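Long-range contacts in putative serine phosphatase (Pseudomonas aeruginosa, PDB 6K4E), which probably dephosphorylates a phosphorylated protein partner, as the magnesium-binding PP2C domain of SiaA, in a threonine phosphorylation pathway that controls biofilm formation: residues M171-L175 and F187-I192; Y106-V110 and T294-R299; I192-D198 and W231-T237; A130-A134 and E149-M154. All coordinates share one frame; numbering follows the deposited sequence.

Contact 1: residues M171-L175 and F187-I192; sequences MDAGL and FAGAKI
Ala173 and Ala190 exchange two backbone hydrogen bonds across the antiparallel strands 171-175 and 187-190, with Ala190 N 2.8 Å from Ala173 O. Leu175 and Ala188 form the next hydrogen-bonded pair. Between them lies the non-hydrogen-bonded pair Gly174-Gly189, whose CA atoms come within 4.2 Å. With no side chain on either glycine, this face is filled by two neighbours. Ile192 rests CG2 on Gly174 CA at 3.7 Å, and the Phe187 ring turns its CE1 edge to the same Gly174 CA at 3.8 Å. A chi1 of 163°, with CG opposite the backbone N, carries the Phe187 ring beneath the backbone N of Gly189, which lies over one ring face. This half of the hairpin is buried and closely packed.

The other end is looser. Past Ala190 the chain leaves the strand at Lys191, whose side chain is exposed and crosses the Asp172 carboxylate. Lys191 CB lies 3.3 Å from Asp172 OD1, but the amine NZ stays 4.0 Å from Asp172 OD1, a long salt bridge. Asp172 itself is buried, with its side chain about 4 Å from a magnesium ion.

The hairpin belongs to a five-stranded antiparallel sheet: strand 105-113 pairs with it through Asp112 and Val110, strand 223-226 flanks the opposite edge through Ile223, and helix 143-157 covers Leu175 with Ile146 and Leu147.

Contact 2: residues Y106-V110 and T294-R299; sequences YLIGV and TILSFR
Val110 and Leu296 mark the nearest backbone approach, 7.0 Å between their CA atoms, of two strands that run antiparallel at 158° with no hydrogen bond between them. The contact is made mainly by side chains. Ile108 is central: its CG2 sits over one face of the Phe298 ring, 3.8 Å from the centroid and 17° off the normal, a CH-pi contact. On its other branch, Ile108 CG1 meets Leu296 CD2 at 3.5 Å, tighter than usual for two carbons. Leu296 CD2 also lies against Gly109 O, while Val110 CG1 packs on Leu296 CB at 3.7 Å.

Strand 106-110 belongs to one five-stranded sheet and strand 294-299 to the other, so these residues form part of the hydrophobic filling of the beta sandwich at the heart of the PP2C fold. Phe233, from the strand next to 294-299, meets the Phe298 ring nearly parallel, and Val176 and Val178 of the facing sheet also touch it.

Phe298 holds CG between its backbone N and carbonyl carbon (chi1 59°), which points the ring at the facing strand, with Tyr106 OH coming in obliquely on the same side as Ile108, 3.5 Å from Phe298 CD2. A water lying in the plane of the Tyr106 ring is 2.7 Å from Tyr106 OH and donates to Arg299 O, also at 2.7 Å, so that it links the two strands.

Contact 3: residues I192-D198 and W231-T237; sequences ISLYASD and WTFYLST
Trp231, which buries more surface here than any other residue of either segment, lies flat against Asp198. Asp198 CB sits over the five-membered ring, 3.8 Å from its centroid, and the carboxylate stacks on the indole with planes 20° apart. With CG placed between backbone N and carbonyl carbon (chi1 65°), Asp198 lays its carboxylate along the indole. Asp198 OD1 accepts hydrogen bonds from the backbone N of Glu200 and Glu201, which fixes the carboxylate in this turn. Further along the indole, the edge at Trp231 CZ3 comes 3.6 Å from Ala196 O.

Tyr234 is the second anchor. It forms a hydrogen-bonded pair with Tyr195: Tyr195 N donates almost straight to Tyr234 O at 3.0 Å, whereas the return bond from Tyr234 N to Tyr195 O is shorter, 2.8 Å, but bent to 147°. The two CB atoms touch on the same face, and Tyr234 OH reaches out to Gln272. On the reverse face Leu194 CD1 packs on Leu235 CD2 (3.8 Å), and Ala196 CB lies 3.6 Å from Phe233 CE2.

Toward Ile192 the strands part and water takes over. One water donates to Ser193 O at 2.6 Å and to Tyr234 O, and accepts from Ser236 N. Beyond it the Ile192 and Thr237 side chains lie side by side, pointing the same way, with Ile192 CD1 touching Thr237 CG2.

Strands 194-197 and 231-236 are neighbours in the second antiparallel sheet of the PP2C sandwich, and strand 231-236 ends just before Asp238, a ligand of magnesium, so the pairing leads directly to the metal site.

Contact 4: residues A130-A134 and E149-M154; sequences AIDHA and ETDQAM
His133 holds CG opposite its backbone N (chi1 164°), and Glu149 bends its chain at chi2 (-62°). Together these torsions bring Glu149 OE1 to the edge of the imidazole, 3.6 Å from His133 NE2, too far for a hydrogen bond. The pair lies at the partly exposed edge of a helix-loop-helix unit in which helices 117-138 and 143-157, consecutive in the chain, pack against one sheet of the PP2C sandwich. The short segments cross at 128° with axes 8.2 Å apart, a close approach allowed by small residues.

Three alanines do much of the packing. Ala130 CB touches Ala153 CB at 3.7 Å and also meets Met154 SD at 3.9 Å, while Ala134 CB lies 3.6 Å from Glu149 CB. No hydrogen bond links the two segments; each helix keeps its own backbone bonds, such as Ala134 N to Ala130 O.

Around the contact, Ile131 turns toward the sheet and touches Phe96 and Val98 of strand 95-101, while Met154 packs on Met123 and Leu126 of the first helix. On the outer side His133 packs on Glu136 of the second subunit, so this pair of helices borders the dimer interface.

Thr150 fits between the turns of helix 117-138: its hydroxyl is bonded to Ile146 O of its own helix, its CG2 lies against Ile131 CG1, and Thr150 OG1 approaches Ala134 CB to 3.4 Å.

Contacts 1, 2 and 3 lie within the buried beta sandwich, and contact 4 lies outside it on a helical layer, about 17 Å between its centre and that of the chain. Contacts 1 and 3 are pairings within a sheet, one in each, built on backbone hydrogen bonds; they share Ile192, where the chain passes from one sheet to the other. Contact 2 joins the sheets face to face through apolar side chains and a bridging water; one of its strands neighbours a strand of contact 1 and the other a strand of contact 3. Contact 4 relies on alanine packing with a polar His133-Glu149 edge near the second subunit, and touches contact 1 through Met154 and Met171.

Contact 1: residues M171-L175 and F187-I192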
loop_
_atom_site.group_PDB
_atom_site.type_symbol
_atom_site.label_atom_id
_atom_site.label_comp_id
_atom_site.label_asym_id
_atom_site.label_seq_id
_atom_site.Cartn_x
_atom_site.Cartn_y
_atom_site.Cartn_z
ATOM N N MET B 171 -13.134 1.522 -5.423
ATOM C CA MET B 171 -12.261 1.816 -6.547
ATOM C C MET B 171 -12.869 1.450 -7.869
ATOM O O MET B 171 -13.654 0.508 -7.964
ATOM C CB MET B 171 -10.873 1.178 -6.379
ATOM C CG MET B 171 -10.860 -0.335 -6.412
ATOM S SD MET B 171 -9.235 -1.083 -6.149
ATOM C CE MET B 171 -8.893 -0.453 -4.562
ATOM N N ASP B 172 -12.525 2.236 -8.885
ATOM C CA ASP B 172 -12.933 1.999 -10.252
ATOM C C ASP B 172 -11.786 1.259 -10.897
ATOM O O ASP B 172 -10.648 1.477 -10.508
ATOM C CB ASP B 172 -13.148 3.329 -10.978
ATOM C CG ASP B 172 -14.181 4.240 -10.345
ATOM O OD1 ASP B 172 -15.022 3.726 -9.565
ATOM O OD2 ASP B 172 -14.200 5.460 -10.700
ATOM N N ALA B 173 -12.077 0.373 -11.847
ATOM C CA ALA B 173 -11.085 -0.380 -12.611
ATOM C C ALA B 173 -11.633 -0.872 -13.924
ATOM O O ALA B 173 -12.812 -1.180 -14.031
ATOM C CB ALA B 173 -10.508 -1.542 -11.807
ATOM N N GLY B 174 -10.777 -0.869 -14.927
ATOM C CA GLY B 174 -11.079 -1.376 -16.254
ATOM C C GLY B 174 -9.944 -2.320 -16.568
ATOM O O GLY B 174 -8.791 -1.895 -16.557
ATOM N N LEU B 175 -10.248 -3.603 -16.744
ATOM C CA LEU B 175 -9.258 -4.642 -17.022
ATOM C C LEU B 175 -9.555 -5.317 -18.322
ATOM O O LEU B 175 -10.687 -5.713 -18.555
ATOM C CB LEU B 175 -9.285 -5.715 -15.933
ATOM C CG LEU B 175 -8.382 -5.545 -14.750
ATOM C CD1 LEU B 175 -8.603 -6.664 -13.823
ATOM C CD2 LEU B 175 -6.913 -5.555 -15.165
ATOM N N PHE B 187 -13.138 -7.833 -21.698
ATOM C CA PHE B 187 -13.093 -6.634 -20.863
ATOM C C PHE B 187 -14.079 -6.727 -19.707
ATOM O O PHE B 187 -15.202 -7.181 -19.884
ATOM C CB PHE B 187 -13.389 -5.351 -21.709
ATOM C CG PHE B 187 -13.754 -4.127 -20.883
ATOM C CD1 PHE B 187 -12.798 -3.475 -20.102
ATOM C CD2 PHE B 187 -15.063 -3.669 -20.834
ATOM C CE1 PHE B 187 -13.159 -2.390 -19.286
ATOM C CE2 PHE B 187 -15.408 -2.580 -20.035
ATOM C CZ PHE B 187 -14.458 -1.942 -19.286
ATOM N N ALA B 188 -13.670 -6.271 -18.532
ATOM C CA ALA B 188 -14.560 -6.174 -17.369
ATOM C C ALA B 188 -14.192 -4.911 -16.627
ATOM O O ALA B 188 -13.017 -4.663 -16.406
ATOM C CB ALA B 188 -14.434 -7.394 -16.468
ATOM N N GLY B 189 -15.188 -4.105 -16.297
ATOM C CA GLY B 189 -14.969 -2.832 -15.625
ATOM C C GLY B 189 -15.962 -2.462 -14.548
ATOM O O GLY B 189 -17.127 -2.852 -14.608
ATOM N N ALA B 190 -15.483 -1.739 -13.528
ATOM C CA ALA B 190 -16.288 -1.181 -12.443
ATOM C C ALA B 190 -16.105 0.338 -12.562
ATOM O O ALA B 190 -15.040 0.846 -12.220
ATOM C CB ALA B 190 -15.776 -1.675 -11.099
ATOM N N LYS B 191 -17.067 1.019 -13.212
ATOM C CA LYS B 191 -17.127 2.464 -13.426
ATOM C C LYS B 191 -16.027 2.977 -14.359
ATOM O O LYS B 191 -15.688 4.167 -14.315
ATOM C CB LYS B 191 -17.156 3.232 -12.087
ATOM C CG LYS B 191 -18.498 3.098 -11.334
ATOM C CD LYS B 191 -18.529 3.800 -9.987
ATOM C CE LYS B 191 -18.501 5.308 -10.054
ATOM N NZ LYS B 191 -18.242 5.895 -8.711
ATOM N N ILE B 192 -15.477 2.076 -15.204
ATOM C CA ILE B 192 -14.455 2.384 -16.214
ATOM C C ILE B 192 -14.835 1.685 -17.503
ATOM O O ILE B 192 -15.267 0.533 -17.482
ATOM C CB ILE B 192 -12.968 2.168 -15.770
ATOM C CG1 ILE B 192 -12.550 3.345 -14.815
ATOM C CG2 ILE B 192 -11.985 2.105 -17.015
ATOM C CD1 ILE B 192 -11.235 3.356 -14.320
#

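Contact 2: residues Y106-V110 and T294-R299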
loop_
_atom_site.group_PDB
_atom_site.type_symbol
_atom_site.label_atom_id
_atom_site.label_comp_id
_atom_site.label_asym_id
_atom_site.label_seq_id
_atom_site.Cartn_x
_atom_site.Cartn_y
_atom_site.Cartn_z
ATOM N N TYR B 106 -1.972 -10.446 -23.510
ATOM C CA TYR B 106 -1.599 -9.674 -22.326
ATOM C C TYR B 106 -2.768 -9.143 -21.572
ATOM O O TYR B 106 -3.857 -8.908 -22.146
ATOM C CB TYR B 106 -0.621 -8.525 -22.679
ATOM C CG TYR B 106 -1.108 -7.600 -23.771
ATOM C CD1 TYR B 106 -1.815 -6.443 -23.470
ATOM C CD2 TYR B 106 -0.813 -7.855 -25.110
ATOM C CE1 TYR B 106 -2.251 -5.578 -24.480
ATOM C CE2 TYR B 106 -1.271 -7.020 -26.124
ATOM C CZ TYR B 106 -1.964 -5.867 -25.802
ATOM O OH TYR B 106 -2.407 -5.042 -26.817
ATOM N N LEU B 107 -2.511 -8.872 -20.286
ATOM C CA LEU B 107 -3.478 -8.261 -19.396
ATOM C C LEU B 107 -3.068 -6.828 -19.243
ATOM O O LEU B 107 -1.917 -6.555 -18.985
ATOM C CB LEU B 107 -3.510 -8.960 -18.033
ATOM C CG LEU B 107 -4.451 -8.345 -16.986
ATOM C CD1 LEU B 107 -5.948 -8.649 -17.298
ATOM C CD2 LEU B 107 -4.100 -8.837 -15.644
ATOM N N ILE B 108 -4.015 -5.904 -19.407
ATOM C CA ILE B 108 -3.752 -4.469 -19.295
ATOM C C ILE B 108 -4.942 -3.786 -18.599
ATOM O O ILE B 108 -6.092 -4.131 -18.857
ATOM C CB ILE B 108 -3.392 -3.923 -20.680
ATOM C CG1 ILE B 108 -2.774 -2.519 -20.605
ATOM C CG2 ILE B 108 -4.577 -4.000 -21.665
ATOM C CD1 ILE B 108 -1.996 -2.017 -21.982
ATOM N N GLY B 109 -4.672 -2.843 -17.720
ATOM C CA GLY B 109 -5.756 -2.170 -17.014
ATOM C C GLY B 109 -5.411 -0.867 -16.329
ATOM O O GLY B 109 -4.245 -0.497 -16.250
ATOM N N VAL B 110 -6.435 -0.141 -15.874
ATOM C CA VAL B 110 -6.316 1.138 -15.158
ATOM C C VAL B 110 -7.170 1.035 -13.915
ATOM O O VAL B 110 -8.173 0.313 -13.907
ATOM C CB VAL B 110 -6.708 2.399 -15.984
ATOM C CG1 VAL B 110 -5.739 2.652 -17.135
ATOM C CG2 VAL B 110 -8.172 2.352 -16.454
ATOM N N THR B 294 -5.151 9.499 -16.067
ATOM C CA THR B 294 -4.549 8.278 -16.593
ATOM C C THR B 294 -5.255 7.895 -17.851
ATOM O O THR B 294 -6.479 7.839 -17.875
ATOM C CB THR B 294 -4.585 7.067 -15.631
ATOM O OG1 THR B 294 -4.229 7.509 -14.334
ATOM C CG2 THR B 294 -3.593 5.937 -16.070
ATOM N N ILE B 295 -4.465 7.650 -18.904
ATOM C CA ILE B 295 -4.929 7.095 -20.157
ATOM C C ILE B 295 -3.909 6.033 -20.551
ATOM O O ILE B 295 -2.757 6.353 -20.790
ATOM C CB ILE B 295 -5.195 8.105 -21.316
ATOM C CG1 ILE B 295 -6.208 9.177 -20.920
ATOM C CG2 ILE B 295 -5.629 7.352 -22.604
ATOM C CD1 ILE B 295 -6.611 10.095 -22.134
ATOM N N LEU B 296 -4.348 4.781 -20.624
ATOM C CA LEU B 296 -3.522 3.682 -21.083
ATOM C C LEU B 296 -4.116 3.198 -22.389
ATOM O O LEU B 296 -5.291 2.824 -22.457
ATOM C CB LEU B 296 -3.420 2.559 -20.027
ATOM C CG LEU B 296 -2.450 1.399 -20.300
ATOM C CD1 LEU B 296 -1.128 1.873 -20.909
ATOM C CD2 LEU B 296 -2.242 0.570 -19.055
ATOM N N SER B 297 -3.322 3.323 -23.456
ATOM C CA SER B 297 -3.767 2.951 -24.779
ATOM C C SER B 297 -2.913 1.851 -25.294
ATOM O O SER B 297 -1.752 1.775 -24.931
ATOM C CB SER B 297 -3.741 4.153 -25.717
ATOM O OG SER B 297 -4.141 3.827 -27.039
ATOM N N PHE B 298 -3.511 0.981 -26.114
ATOM C CA PHE B 298 -2.911 -0.200 -26.739
ATOM C C PHE B 298 -3.569 -0.481 -28.077
ATOM O O PHE B 298 -4.721 -0.130 -28.282
ATOM C CB PHE B 298 -2.986 -1.409 -25.802
ATOM C CG PHE B 298 -4.365 -1.836 -25.350
ATOM C CD1 PHE B 298 -5.012 -1.181 -24.304
ATOM C CD2 PHE B 298 -4.992 -2.926 -25.925
ATOM C CE1 PHE B 298 -6.282 -1.602 -23.864
ATOM C CE2 PHE B 298 -6.258 -3.336 -25.487
ATOM C CZ PHE B 298 -6.893 -2.683 -24.449
ATOM N N ARG B 299 -2.823 -1.047 -29.019
ATOM C CA ARG B 299 -3.352 -1.273 -30.351
ATOM C C ARG B 299 -3.071 -2.686 -30.836
ATOM O O ARG B 299 -1.998 -3.224 -30.565
ATOM C CB ARG B 299 -2.753 -0.222 -31.310
ATOM C CG ARG B 299 -3.054 -0.446 -32.778
ATOM C CD ARG B 299 -2.718 0.765 -33.581
ATOM N NE ARG B 299 -2.703 0.471 -35.010
ATOM C CZ ARG B 299 -3.595 0.926 -35.881
ATOM N NH1 ARG B 299 -4.606 1.686 -35.471
ATOM N NH2 ARG B 299 -3.490 0.622 -37.166
HETATM O O HOH W 1 -1.374 -5.530 -29.272
#

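Contact 3: residues I192-D198 and W231-T237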
loop_
_atom_site.group_PDB
_atom_site.type_symbol
_atom_site.label_atom_id
_atom_site.label_comp_id
_atom_site.label_asym_id
_atom_site.label_seq_id
_atom_site.Cartn_x
_atom_site.Cartn_y
_atom_site.Cartn_z
ATOM N N ILE B 192 -15.477 2.076 -15.204
ATOM C CA ILE B 192 -14.455 2.384 -16.214
ATOM C C ILE B 192 -14.835 1.685 -17.503
ATOM O O ILE B 192 -15.267 0.533 -17.482
ATOM C CB ILE B 192 -12.968 2.168 -15.770
ATOM C CG1 ILE B 192 -12.550 3.345 -14.815
ATOM C CG2 ILE B 192 -11.985 2.105 -17.015
ATOM C CD1 ILE B 192 -11.235 3.356 -14.320
ATOM N N SER B 193 -14.744 2.425 -18.610
ATOM C CA SER B 193 -15.109 1.951 -19.944
ATOM C C SER B 193 -13.892 1.639 -20.769
ATOM O O SER B 193 -12.823 2.228 -20.561
ATOM C CB SER B 193 -15.906 3.024 -20.688
ATOM O OG SER B 193 -17.042 3.457 -19.961
ATOM N N LEU B 194 -14.066 0.757 -21.744
ATOM C CA LEU B 194 -13.059 0.500 -22.751
ATOM C C LEU B 194 -13.554 1.185 -24.032
ATOM O O LEU B 194 -14.646 0.903 -24.500
ATOM C CB LEU B 194 -12.803 -0.994 -22.976
ATOM C CG LEU B 194 -11.833 -1.339 -24.128
ATOM C CD1 LEU B 194 -10.408 -1.026 -23.776
ATOM C CD2 LEU B 194 -11.938 -2.758 -24.479
ATOM N N TYR B 195 -12.765 2.124 -24.561
ATOM C CA TYR B 195 -13.072 2.814 -25.782
ATOM C C TYR B 195 -12.223 2.128 -26.873
ATOM O O TYR B 195 -11.106 1.702 -26.595
ATOM C CB TYR B 195 -12.669 4.275 -25.648
ATOM C CG TYR B 195 -13.711 5.153 -24.995
ATOM C CD1 TYR B 195 -14.732 5.731 -25.745
ATOM C CD2 TYR B 195 -13.645 5.457 -23.634
ATOM C CE1 TYR B 195 -15.689 6.550 -25.155
ATOM C CE2 TYR B 195 -14.600 6.278 -23.031
ATOM C CZ TYR B 195 -15.623 6.822 -23.800
ATOM O OH TYR B 195 -16.545 7.683 -23.256
ATOM N N ALA B 196 -12.777 1.955 -28.074
ATOM C CA ALA B 196 -12.087 1.339 -29.221
ATOM C C ALA B 196 -12.415 2.155 -30.431
ATOM O O ALA B 196 -13.565 2.566 -30.587
ATOM C CB ALA B 196 -12.564 -0.086 -29.441
ATOM N N SER B 197 -11.424 2.396 -31.290
ATOM C CA SER B 197 -11.630 3.170 -32.495
ATOM C C SER B 197 -10.698 2.748 -33.640
ATOM O O SER B 197 -9.539 2.406 -33.413
ATOM C CB SER B 197 -11.500 4.661 -32.210
ATOM O OG SER B 197 -11.899 5.358 -33.373
ATOM N N ASP B 198 -11.220 2.776 -34.868
ATOM C CA ASP B 198 -10.432 2.479 -36.063
ATOM C C ASP B 198 -10.181 3.767 -36.875
ATOM O O ASP B 198 -9.644 3.701 -37.983
ATOM C CB ASP B 198 -11.108 1.382 -36.906
ATOM C CG ASP B 198 -12.467 1.756 -37.502
ATOM O OD1 ASP B 198 -13.071 2.757 -37.045
ATOM O OD2 ASP B 198 -12.944 1.030 -38.395
ATOM N N TRP B 231 -7.366 -1.259 -35.022
ATOM C CA TRP B 231 -8.102 -0.714 -33.886
ATOM C C TRP B 231 -7.192 -0.314 -32.757
ATOM O O TRP B 231 -6.304 -1.076 -32.352
ATOM C CB TRP B 231 -9.176 -1.730 -33.389
ATOM C CG TRP B 231 -10.356 -1.828 -34.304
ATOM C CD1 TRP B 231 -10.414 -2.474 -35.506
ATOM C CD2 TRP B 231 -11.630 -1.205 -34.115
ATOM N NE1 TRP B 231 -11.651 -2.303 -36.073
ATOM C CE2 TRP B 231 -12.424 -1.536 -35.234
ATOM C CE3 TRP B 231 -12.186 -0.393 -33.097
ATOM C CZ2 TRP B 231 -13.743 -1.085 -35.367
ATOM C CZ3 TRP B 231 -13.491 0.060 -33.231
ATOM C CH2 TRP B 231 -14.255 -0.281 -34.354
ATOM N N THR B 232 -7.442 0.884 -32.208
ATOM C CA THR B 232 -6.720 1.401 -31.042
ATOM C C THR B 232 -7.717 1.368 -29.894
ATOM O O THR B 232 -8.886 1.695 -30.094
ATOM C CB THR B 232 -6.099 2.801 -31.304
ATOM O OG1 THR B 232 -5.362 2.755 -32.521
ATOM C CG2 THR B 232 -5.146 3.215 -30.209
ATOM N N PHE B 233 -7.268 0.904 -28.728
ATOM C CA PHE B 233 -8.076 0.754 -27.525
ATOM C C PHE B 233 -7.593 1.743 -26.503
ATOM O O PHE B 233 -6.432 2.151 -26.558
ATOM C CB PHE B 233 -8.011 -0.688 -26.976
ATOM C CG PHE B 233 -8.576 -1.718 -27.927
ATOM C CD1 PHE B 233 -7.774 -2.299 -28.903
ATOM C CD2 PHE B 233 -9.927 -2.046 -27.903
ATOM C CE1 PHE B 233 -8.306 -3.203 -29.819
ATOM C CE2 PHE B 233 -10.461 -2.954 -28.827
ATOM C CZ PHE B 233 -9.638 -3.537 -29.766
ATOM N N TYR B 234 -8.515 2.222 -25.639
ATOM C CA TYR B 234 -8.205 3.270 -24.684
ATOM C C TYR B 234 -8.877 2.997 -23.391
ATOM O O TYR B 234 -10.089 2.816 -23.342
ATOM C CB TYR B 234 -8.688 4.647 -25.182
ATOM C CG TYR B 234 -8.192 5.020 -26.552
ATOM C CD1 TYR B 234 -8.883 4.624 -27.695
ATOM C CD2 TYR B 234 -7.029 5.779 -26.712
ATOM C CE1 TYR B 234 -8.432 4.978 -28.965
ATOM C CE2 TYR B 234 -6.546 6.095 -27.979
ATOM C CZ TYR B 234 -7.268 5.716 -29.094
ATOM O OH TYR B 234 -6.807 6.038 -30.326
ATOM N N LEU B 235 -8.079 3.010 -22.326
ATOM C CA LEU B 235 -8.538 2.801 -20.967
ATOM C C LEU B 235 -8.209 4.072 -20.237
ATOM O O LEU B 235 -7.045 4.335 -19.994
ATOM C CB LEU B 235 -7.806 1.597 -20.336
ATOM C CG LEU B 235 -8.359 0.223 -20.705
ATOM C CD1 LEU B 235 -7.426 -0.891 -20.222
ATOM C CD2 LEU B 235 -9.770 0.002 -20.127
ATOM N N SER B 236 -9.218 4.858 -19.882
ATOM C CA SER B 236 -8.982 6.099 -19.171
ATOM C C SER B 236 -9.786 6.139 -17.882
ATOM O O SER B 236 -10.920 5.691 -17.861
ATOM C CB SER B 236 -9.373 7.291 -20.047
ATOM O OG SER B 236 -9.394 8.499 -19.304
ATOM N N THR B 237 -9.232 6.759 -16.832
ATOM C CA THR B 237 -9.985 7.008 -15.589
ATOM C C THR B 237 -10.840 8.247 -15.847
ATOM O O THR B 237 -10.703 8.876 -16.904
ATOM C CB THR B 237 -9.042 7.196 -14.387
ATOM O OG1 THR B 237 -8.135 8.271 -14.667
ATOM C CG2 THR B 237 -8.230 5.911 -14.060
HETATM O O HOH W 2 -11.716 4.556 -21.169
HETATM O O HOH W 3 -13.498 5.516 -18.915
#

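Contact 4: residues A130-A134 and E149-M154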
loop_
_atom_site.group_PDB
_atom_site.type_symbol
_atom_site.label_atom_id
_atom_site.label_comp_id
_atom_site.label_asym_id
_atom_site.label_seq_id
_atom_site.Cartn_x
_atom_site.Cartn_y
_atom_site.Cartn_z
ATOM N N ALA B 130 -3.236 -6.439 -4.124
ATOM C CA ALA B 130 -4.516 -7.152 -4.312
ATOM C C ALA B 130 -4.674 -7.638 -5.782
ATOM O O ALA B 130 -5.203 -8.722 -6.001
ATOM C CB ALA B 130 -5.684 -6.240 -3.954
ATOM N N ILE B 131 -4.184 -6.874 -6.765
ATOM C CA ILE B 131 -4.292 -7.274 -8.177
ATOM C C ILE B 131 -3.321 -8.438 -8.476
ATOM O O ILE B 131 -3.718 -9.402 -9.148
ATOM C CB ILE B 131 -4.191 -6.060 -9.167
ATOM C CG1 ILE B 131 -5.557 -5.359 -9.232
ATOM C CG2 ILE B 131 -3.742 -6.481 -10.599
ATOM C CD1 ILE B 131 -5.593 -4.024 -9.891
ATOM N N ASP B 132 -2.096 -8.387 -7.903
ATOM C CA ASP B 132 -1.083 -9.442 -8.034
ATOM C C ASP B 132 -1.600 -10.751 -7.459
ATOM O O ASP B 132 -1.455 -11.793 -8.097
ATOM C CB ASP B 132 0.222 -9.025 -7.315
ATOM C CG ASP B 132 1.016 -7.982 -8.073
ATOM O OD1 ASP B 132 0.412 -7.249 -8.893
ATOM O OD2 ASP B 132 2.224 -7.876 -7.835
ATOM N N HIS B 133 -2.215 -10.696 -6.262
ATOM C CA HIS B 133 -2.823 -11.864 -5.616
ATOM C C HIS B 133 -3.881 -12.467 -6.550
ATOM O O HIS B 133 -3.840 -13.660 -6.822
ATOM C CB HIS B 133 -3.460 -11.495 -4.258
ATOM C CG HIS B 133 -4.410 -12.533 -3.743
ATOM N ND1 HIS B 133 -3.972 -13.588 -2.956
ATOM C CD2 HIS B 133 -5.743 -12.670 -3.956
ATOM C CE1 HIS B 133 -5.049 -14.322 -2.708
ATOM N NE2 HIS B 133 -6.135 -13.814 -3.294
ATOM N N ALA B 134 -4.820 -11.634 -7.031
ATOM C CA ALA B 134 -5.911 -12.040 -7.917
ATOM C C ALA B 134 -5.400 -12.705 -9.200
ATOM O O ALA B 134 -5.899 -13.776 -9.540
ATOM C CB ALA B 134 -6.800 -10.849 -8.230
ATOM N N GLU B 149 -11.834 -11.197 -7.279
ATOM C CA GLU B 149 -10.753 -11.583 -6.386
ATOM C C GLU B 149 -10.033 -10.356 -5.806
ATOM O O GLU B 149 -9.627 -10.418 -4.642
ATOM C CB GLU B 149 -9.766 -12.513 -7.109
ATOM C CG GLU B 149 -10.145 -13.988 -7.059
ATOM C CD GLU B 149 -10.216 -14.620 -5.676
ATOM O OE1 GLU B 149 -9.316 -14.357 -4.845
ATOM O OE2 GLU B 149 -11.172 -15.390 -5.431
ATOM N N THR B 150 -9.885 -9.243 -6.614
ATOM C CA THR B 150 -9.257 -7.995 -6.158
ATOM C C THR B 150 -10.118 -7.377 -5.046
ATOM O O THR B 150 -9.598 -6.981 -4.000
ATOM C CB THR B 150 -8.991 -7.037 -7.330
ATOM O OG1 THR B 150 -8.083 -7.660 -8.238
ATOM C CG2 THR B 150 -8.427 -5.703 -6.880
ATOM N N ASP B 151 -11.434 -7.342 -5.276
ATOM C CA ASP B 151 -12.440 -6.862 -4.328
ATOM C C ASP B 151 -12.276 -7.617 -2.985
ATOM O O ASP B 151 -12.140 -6.967 -1.960
ATOM C CB ASP B 151 -13.853 -7.062 -4.923
ATOM C CG ASP B 151 -15.028 -6.435 -4.178
ATOM O OD1 ASP B 151 -14.804 -5.803 -3.140
ATOM O OD2 ASP B 151 -16.174 -6.549 -4.670
ATOM N N GLN B 152 -12.226 -8.969 -3.016
ATOM C CA GLN B 152 -12.078 -9.816 -1.825
ATOM C C GLN B 152 -10.770 -9.553 -1.059
ATOM O O GLN B 152 -10.807 -9.358 0.158
ATOM C CB GLN B 152 -12.251 -11.310 -2.170
ATOM C CG GLN B 152 -13.692 -11.704 -2.554
ATOM C CD GLN B 152 -14.763 -11.268 -1.553
ATOM O OE1 GLN B 152 -14.682 -11.527 -0.341
ATOM N NE2 GLN B 152 -15.793 -10.582 -2.047
ATOM N N ALA B 153 -9.639 -9.483 -1.801
ATOM C CA ALA B 153 -8.307 -9.191 -1.282
ATOM C C ALA B 153 -8.320 -7.819 -0.616
ATOM O O ALA B 153 -7.764 -7.684 0.472
ATOM C CB ALA B 153 -7.274 -9.237 -2.405
ATOM N N MET B 154 -9.002 -6.816 -1.229
ATOM C CA MET B 154 -9.117 -5.474 -0.642
ATOM C C MET B 154 -9.917 -5.499 0.667
ATOM O O MET B 154 -9.457 -4.936 1.654
ATOM C CB MET B 154 -9.728 -4.485 -1.623
ATOM C CG MET B 154 -8.753 -4.014 -2.718
ATOM S SD MET B 154 -7.276 -3.180 -2.095
ATOM C CE MET B 154 -7.995 -1.835 -1.184
#